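Local coordinates for protein histidine kinase (Synechocystis sp., PDB 5DFY) that probably autophosphorylates on histidine as a photosensory kinase, here represented by its phycocyanobilin-binding GAF domain, a red/green-type cyanobacteriochrome light sensor, at residues R63-C68 with I182-Q187; G164-Y169 with H186-Q191. One frame throughout, in Å; residues are numbered along the deposited sequence.

Contact 1: R63-C68 with I182-Q187; sequences RHLLSC and IHLLHQ
Leu184 reaches from helix 179-203 towards the last turn of helix 50-66, and one of its methyls meets two consecutive leucines. Leu184 CD2 lies 4.4 Å from Leu65 CD1 and 4.5 Å from Leu66 CD2. Seen from that methyl, the two partners stand at about 98° to each other, so it fits into the corner between the neighbouring side chains instead of meeting either along its length. CG of Leu184 is anti to the backbone N (chi1 172°), which carries the isobutyl group out from the helix across the gap. Leu65 and Leu66 share one extended shape, with CG beside the backbone N and anti to the carbonyl carbon, yet as consecutive residues of a helix they diverge, and each approaches Leu184 CD2 from its own direction. The other branch of Leu66 faces Leu185, with 4.5 Å between Leu66 CD1 and Leu185 CD1. All of this is methyl against methyl at loose van der Waals range, and the helices stay well apart: Leu66 CA and Leu185 CA, the closest pair, are 8.8 Å from each other. The surface buried, 153 Å² over both sides, is modest. Ser67, with positive phi, is the first residue to leave helical torsions, and the chain turns towards Cys68. The carbonyl O of Leu66 is taken up by Arg175 NH2. Leu184 also packs on Phe205 of the second subunit, which places its outer side at the dimer contact. Within the GAF domain the two helices run side by side in opposite directions: Leu65 continues onto Ile188 one turn further along helix 179-203, while Leu66 and Leu185 both rest on strand 161-170, and Leu185 also on Leu152 and Val154 of strand 150-158.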
loop_
_atom_site.group_PDB
_atom_site.type_symbol
_atom_site.label_atom_id
_atom_site.label_comp_id
_atom_site.label_asym_id
_atom_site.label_seq_id
_atom_site.Cartn_x
_atom_site.Cartn_y
_atom_site.Cartn_z
ATOM N N ARG A 63 10.600 -20.324 -2.842
ATOM C CA ARG A 63 10.948 -21.734 -2.785
ATOM C C ARG A 63 12.458 -21.867 -2.929
ATOM O O ARG A 63 13.076 -22.684 -2.250
ATOM C CB ARG A 63 10.226 -22.534 -3.870
ATOM C CG ARG A 63 10.474 -24.048 -3.709
ATOM C CD ARG A 63 9.449 -24.889 -4.449
ATOM N NE ARG A 63 9.485 -24.724 -5.898
ATOM C CZ ARG A 63 10.329 -25.352 -6.719
ATOM N NH1 ARG A 63 11.249 -26.178 -6.240
ATOM N NH2 ARG A 63 10.248 -25.148 -8.027
ATOM N N HIS A 64 13.017 -21.041 -3.807
ATOM C CA HIS A 64 14.454 -20.973 -4.037
ATOM C C HIS A 64 15.207 -20.484 -2.786
ATOM O O HIS A 64 16.160 -21.128 -2.337
ATOM C CB HIS A 64 14.714 -20.064 -5.242
ATOM C CG HIS A 64 16.149 -19.996 -5.656
ATOM N ND1 HIS A 64 16.830 -18.804 -5.787
ATOM C CD2 HIS A 64 17.028 -20.972 -5.978
ATOM C CE1 HIS A 64 18.072 -19.051 -6.164
ATOM N NE2 HIS A 64 18.218 -20.358 -6.288
ATOM N N LEU A 65 14.770 -19.376 -2.198
ATOM C CA LEU A 65 15.492 -18.808 -1.064
ATOM C C LEU A 65 15.395 -19.618 0.206
ATOM O O LEU A 65 16.367 -19.692 0.963
ATOM C CB LEU A 65 15.009 -17.388 -0.768
ATOM C CG LEU A 65 15.314 -16.364 -1.856
ATOM C CD1 LEU A 65 14.662 -15.027 -1.495
ATOM C CD2 LEU A 65 16.806 -16.179 -2.031
ATOM N N LEU A 66 14.222 -20.196 0.468
ATOM C CA LEU A 66 14.010 -20.970 1.677
ATOM C C LEU A 66 14.300 -22.457 1.513
ATOM O O LEU A 66 14.331 -23.176 2.488
ATOM C CB LEU A 66 12.576 -20.820 2.172
ATOM C CG LEU A 66 12.173 -19.437 2.663
ATOM C CD1 LEU A 66 10.745 -19.450 3.179
ATOM C CD2 LEU A 66 13.137 -18.954 3.738
ATOM N N SER A 67 14.500 -22.908 0.292
ATOM C CA SER A 67 14.681 -24.337 0.063
ATOM C C SER A 67 13.563 -25.140 0.718
ATOM O O SER A 67 13.809 -26.165 1.350
ATOM C CB SER A 67 16.035 -24.802 0.602
ATOM O OG SER A 67 17.087 -24.200 -0.118
ATOM N N CYS A 68 12.336 -24.665 0.588
ATOM C CA CYS A 68 11.176 -25.396 1.070
ATOM C C CYS A 68 10.626 -26.227 -0.098
ATOM O O CYS A 68 11.147 -26.168 -1.209
ATOM C CB CYS A 68 10.120 -24.456 1.648
ATOM S SG CYS A 68 9.491 -23.199 0.520
ATOM N N ILE A 182 11.493 -16.098 8.955
ATOM C CA ILE A 182 10.193 -15.482 9.200
ATOM C C ILE A 182 10.243 -14.026 8.760
ATOM O O ILE A 182 9.336 -13.532 8.075
ATOM C CB ILE A 182 9.785 -15.590 10.684
ATOM C CG1 ILE A 182 9.669 -17.059 11.094
ATOM C CG2 ILE A 182 8.476 -14.878 10.910
ATOM C CD1 ILE A 182 9.453 -17.238 12.608
ATOM N N HIS A 183 11.307 -13.333 9.155
ATOM C CA HIS A 183 11.419 -11.909 8.819
ATOM C C HIS A 183 11.521 -11.701 7.315
ATOM O O HIS A 183 10.966 -10.746 6.769
ATOM C CB HIS A 183 12.635 -11.296 9.496
ATOM C CG HIS A 183 12.632 -11.480 10.975
ATOM N ND1 HIS A 183 13.791 -11.535 11.728
ATOM C CD2 HIS A 183 11.612 -11.651 11.836
ATOM C CE1 HIS A 183 13.470 -11.722 12.994
ATOM N NE2 HIS A 183 12.155 -11.803 13.087
ATOM N N LEU A 184 12.248 -12.593 6.648
ATOM C CA LEU A 184 12.430 -12.500 5.210
ATOM C C LEU A 184 11.109 -12.728 4.477
ATOM O O LEU A 184 10.739 -11.966 3.594
ATOM C CB LEU A 184 13.479 -13.516 4.736
ATOM C CG LEU A 184 13.610 -13.625 3.217
ATOM C CD1 LEU A 184 14.103 -12.331 2.582
ATOM C CD2 LEU A 184 14.544 -14.770 2.908
ATOM N N LEU A 185 10.388 -13.781 4.839
ATOM C CA LEU A 185 9.147 -14.081 4.127
ATOM C C LEU A 185 8.132 -12.962 4.345
ATOM O O LEU A 185 7.380 -12.598 3.439
ATOM C CB LEU A 185 8.573 -15.431 4.552
ATOM C CG LEU A 185 7.431 -15.916 3.661
ATOM C CD1 LEU A 185 7.880 -16.075 2.232
ATOM C CD2 LEU A 185 6.896 -17.227 4.186
ATOM N N HIS A 186 8.133 -12.399 5.549
ATOM C CA HIS A 186 7.266 -11.266 5.867
ATOM C C HIS A 186 7.503 -10.116 4.872
ATOM O O HIS A 186 6.551 -9.530 4.355
ATOM C CB HIS A 186 7.518 -10.787 7.308
ATOM C CG HIS A 186 6.571 -9.715 7.757
ATOM N ND1 HIS A 186 5.499 -9.962 8.578
ATOM C CD2 HIS A 186 6.551 -8.388 7.490
ATOM C CE1 HIS A 186 4.825 -8.833 8.772
ATOM N NE2 HIS A 186 5.451 -7.866 8.139
ATOM N N GLN A 187 8.767 -9.822 4.577
ATOM C CA GLN A 187 9.068 -8.749 3.627
ATOM C C GLN A 187 8.784 -9.138 2.169
ATOM O O GLN A 187 8.359 -8.297 1.378
ATOM C CB GLN A 187 10.518 -8.294 3.758
ATOM C CG GLN A 187 10.830 -7.594 5.084
ATOM C CD GLN A 187 9.852 -6.481 5.398
ATOM O OE1 GLN A 187 9.422 -5.729 4.514
ATOM N NE2 GLN A 187 9.455 -6.392 6.660
#

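Contact 2: G164-Y169 with H186-Q191; sequences GLLGAY and HQIANQ. With CYC (phycocyanobilin), chain B.
Helix 179-203 packs on one face of the antiparallel GAF sheet while the bilin lies against the other, and strand 161-170 in the middle of that sheet serves both. On the helix side Leu166 does the touching: its CD2 is 4.0 Å from Ala189 CB and 4.1 Å from Ile188 CG2. CG of Leu166 stands anti to the backbone N (chi1 179°), sending this methyl onto the helix turn. The small side chain of Ala189 lets strand and helix come close, with 6.4 Å between Leu166 CA and Ala189 CA. Strand alternation points Leu165 away from the helix, and its CB meets the ethyl carbon CBB of phycocyanobilin at 4.0 Å. Further along, Tyr169 OH donates a hydrogen bond of 2.6 Å to OB, the lactam oxygen of the chromophore's terminal pyrrole ring. The oxygen sits at the edge of the phenol, in its plane, and the angle C4B-OB-OH is about 125°, as expected for a carbonyl acceptor. CG of Tyr169 is beside its own backbone N (chi1 -52°), laying the ring back along the strand over Gly167; a beta carbon on that glycine would fall 2.0 Å from Tyr169 OH. Replacing Tyr169 with a phenylalanine would probably leave OB without this donor and the terminal ring freer to turn. The contact of Leu166 with Ala189 and Ile188 is apolar, whereas on the bilin side Tyr169 adds a polar contact. Thr153, Asp108 and Arg118 are among the other residues hydrogen-bonded to the bilin. The short, well-aimed bond from Tyr169 is thus likely to restrain the rotation of the terminal ring and draw electron density towards OB in this parental state.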
loop_
_atom_site.group_PDB
_atom_site.type_symbol
_atom_site.label_atom_id
_atom_site.label_comp_id
_atom_site.label_asym_id
_atom_site.label_seq_id
_atom_site.Cartn_x
_atom_site.Cartn_y
_atom_site.Cartn_z
ATOM N N GLY A 164 -4.524 -11.531 1.204
ATOM C CA GLY A 164 -4.283 -12.960 1.121
ATOM C C GLY A 164 -3.133 -13.376 2.008
ATOM O O GLY A 164 -2.672 -12.625 2.868
ATOM N N LEU A 165 -2.663 -14.595 1.761
ATOM C CA LEU A 165 -1.599 -15.229 2.514
ATOM C C LEU A 165 -0.555 -15.773 1.552
ATOM O O LEU A 165 -0.881 -16.187 0.446
ATOM C CB LEU A 165 -2.117 -16.379 3.380
ATOM C CG LEU A 165 -3.285 -16.082 4.311
ATOM C CD1 LEU A 165 -3.740 -17.352 5.026
ATOM C CD2 LEU A 165 -2.895 -15.052 5.319
ATOM N N LEU A 166 0.679 -15.786 2.016
ATOM C CA LEU A 166 1.817 -16.400 1.326
ATOM C C LEU A 166 2.381 -17.474 2.245
ATOM O O LEU A 166 2.796 -17.182 3.357
ATOM C CB LEU A 166 2.874 -15.340 0.997
ATOM C CG LEU A 166 4.143 -15.838 0.296
ATOM C CD1 LEU A 166 3.845 -16.467 -1.043
ATOM C CD2 LEU A 166 5.091 -14.675 0.110
ATOM N N GLY A 167 2.322 -18.734 1.805
ATOM C CA GLY A 167 2.775 -19.850 2.617
ATOM C C GLY A 167 3.974 -20.572 2.043
ATOM O O GLY A 167 4.062 -20.771 0.844
ATOM N N ALA A 168 4.884 -20.949 2.924
ATOM C CA ALA A 168 6.031 -21.791 2.611
ATOM C C ALA A 168 5.899 -23.092 3.421
ATOM O O ALA A 168 5.607 -23.061 4.618
ATOM C CB ALA A 168 7.313 -21.081 2.931
ATOM N N TYR A 169 6.121 -24.229 2.756
ATOM C CA TYR A 169 5.796 -25.543 3.322
ATOM C C TYR A 169 6.931 -26.519 3.159
ATOM O O TYR A 169 7.585 -26.553 2.123
ATOM C CB TYR A 169 4.545 -26.118 2.654
ATOM C CG TYR A 169 3.397 -25.141 2.687
ATOM C CD1 TYR A 169 2.594 -25.036 3.807
ATOM C CD2 TYR A 169 3.161 -24.286 1.628
ATOM C CE1 TYR A 169 1.551 -24.112 3.858
ATOM C CE2 TYR A 169 2.129 -23.374 1.662
ATOM C CZ TYR A 169 1.327 -23.297 2.780
ATOM O OH TYR A 169 0.314 -22.364 2.798
ATOM N N HIS A 186 8.133 -12.399 5.549
ATOM C CA HIS A 186 7.266 -11.266 5.867
ATOM C C HIS A 186 7.503 -10.116 4.872
ATOM O O HIS A 186 6.551 -9.530 4.355
ATOM C CB HIS A 186 7.518 -10.787 7.308
ATOM C CG HIS A 186 6.571 -9.715 7.757
ATOM N ND1 HIS A 186 5.499 -9.962 8.578
ATOM C CD2 HIS A 186 6.551 -8.388 7.490
ATOM C CE1 HIS A 186 4.825 -8.833 8.772
ATOM N NE2 HIS A 186 5.451 -7.866 8.139
ATOM N N GLN A 187 8.767 -9.822 4.577
ATOM C CA GLN A 187 9.068 -8.749 3.627
ATOM C C GLN A 187 8.784 -9.138 2.169
ATOM O O GLN A 187 8.359 -8.297 1.378
ATOM C CB GLN A 187 10.518 -8.294 3.758
ATOM C CG GLN A 187 10.830 -7.594 5.084
ATOM C CD GLN A 187 9.852 -6.481 5.398
ATOM O OE1 GLN A 187 9.422 -5.729 4.514
ATOM N NE2 GLN A 187 9.455 -6.392 6.660
ATOM N N ILE A 188 9.049 -10.389 1.801
ATOM C CA ILE A 188 8.709 -10.834 0.451
ATOM C C ILE A 188 7.205 -10.659 0.225
ATOM O O ILE A 188 6.753 -10.232 -0.851
ATOM C CB ILE A 188 9.142 -12.309 0.219
ATOM C CG1 ILE A 188 10.659 -12.375 0.185
ATOM C CG2 ILE A 188 8.558 -12.859 -1.092
ATOM C CD1 ILE A 188 11.217 -13.754 0.136
ATOM N N ALA A 189 6.410 -10.963 1.242
ATOM C CA ALA A 189 4.973 -10.781 1.118
ATOM C C ALA A 189 4.592 -9.291 1.034
ATOM O O ALA A 189 3.731 -8.926 0.257
ATOM C CB ALA A 189 4.231 -11.456 2.282
ATOM N N ASN A 190 5.251 -8.444 1.818
ATOM C CA ASN A 190 5.024 -6.998 1.698
ATOM C C ASN A 190 5.279 -6.532 0.261
ATOM O O ASN A 190 4.507 -5.771 -0.310
ATOM C CB ASN A 190 5.938 -6.198 2.619
ATOM C CG ASN A 190 5.545 -6.269 4.089
ATOM O OD1 ASN A 190 4.427 -6.637 4.450
ATOM N ND2 ASN A 190 6.487 -5.893 4.949
ATOM N N GLN A 191 6.364 -7.011 -0.325
ATOM C CA GLN A 191 6.747 -6.621 -1.683
ATOM C C GLN A 191 5.749 -7.144 -2.703
ATOM O O GLN A 191 5.402 -6.465 -3.666
ATOM C CB GLN A 191 8.145 -7.139 -2.024
ATOM C CG GLN A 191 8.570 -6.834 -3.467
ATOM C CD GLN A 191 8.507 -5.342 -3.785
ATOM O OE1 GLN A 191 7.687 -4.874 -4.605
ATOM N NE2 GLN A 191 9.363 -4.585 -3.118
HETATM C CHA CYC B . -6.160 -22.040 12.130
HETATM N NA CYC B . -5.970 -22.278 9.609
HETATM C C1A CYC B . -5.606 -21.769 10.939
HETATM C C2A CYC B . -4.432 -20.855 10.736
HETATM C C3A CYC B . -4.099 -20.819 9.331
HETATM C C4A CYC B . -5.045 -21.710 8.639
HETATM C CMA CYC B . -2.988 -19.997 8.733
HETATM C CAA CYC B . -3.784 -20.052 11.851
HETATM C CBA CYC B . -4.735 -18.840 11.966
HETATM C CGA CYC B . -4.436 -17.841 13.083
HETATM O O1A CYC B . -3.648 -18.167 13.999
HETATM O O2A CYC B . -4.994 -16.690 13.116
HETATM C CHB CYC B . -5.210 -22.005 7.188
HETATM N NB CYC B . -2.783 -22.140 6.563
HETATM C C1B CYC B . -4.236 -21.952 6.294
HETATM C C2B CYC B . -4.416 -21.731 4.855
HETATM C C3B CYC B . -3.161 -21.780 4.234
HETATM C C4B CYC B . -2.116 -22.057 5.244
HETATM C CMB CYC B . -5.764 -21.495 4.210
HETATM C CAB CYC B . -2.876 -21.598 2.747
HETATM C CBB CYC B . -2.103 -20.308 2.517
HETATM O OB CYC B . -0.922 -22.178 5.103
HETATM N NC CYC B . -9.273 -25.539 9.261
HETATM C C1C CYC B . -9.583 -26.372 8.401
HETATM C C2C CYC B . -10.984 -27.224 8.917
HETATM C C3C CYC B . -11.549 -26.439 9.795
HETATM C C4C CYC B . -10.299 -25.624 10.420
HETATM C CMC CYC B . -11.856 -27.648 7.680
HETATM C CAC CYC B . -12.426 -27.126 10.982
HETATM C CBC CYC B . -13.728 -27.617 10.394
HETATM O OC CYC B . -9.016 -26.584 7.348
HETATM C CHD CYC B . -10.262 -25.054 11.634
HETATM N ND CYC B . -8.172 -23.566 11.390
HETATM C C1D CYC B . -9.125 -24.217 12.125
HETATM C C2D CYC B . -8.899 -24.004 13.454
HETATM C C3D CYC B . -7.809 -23.204 13.560
HETATM C C4D CYC B . -7.360 -22.931 12.272
HETATM C CMD CYC B . -9.774 -24.574 14.562
HETATM C CAD CYC B . -7.192 -22.699 14.840
HETATM C CBD CYC B . -5.989 -23.536 15.223
HETATM C CGD CYC B . -6.433 -24.944 15.576
HETATM O O1D CYC B . -6.166 -25.919 14.822
HETATM O O2D CYC B . -7.088 -25.164 16.633
#

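Overall arrangement
Contact 1 and contact 2 follow one another along helix 179-203, sharing His186 and Gln187, with centres 8 Å apart. They merge into a single apolar layer: Leu185 CD1 of contact 1 lies 3.8 Å from Leu166 CD2 of contact 2, and Leu66 CD1 is 3.8 Å from Ala168 CB. Contact 1 joins the two helices to each other, whereas contact 2 fastens the second of them to the sheet. The bilin is beyond that sheet: the side chain of Leu66 is about 12 Å from phycocyanobilin and about 9 Å from that of Tyr169. The strand that carries Tyr169, a hydrogen-bond partner of the bilin, is thus in direct packing with helix 179-203, which also touches the second subunit.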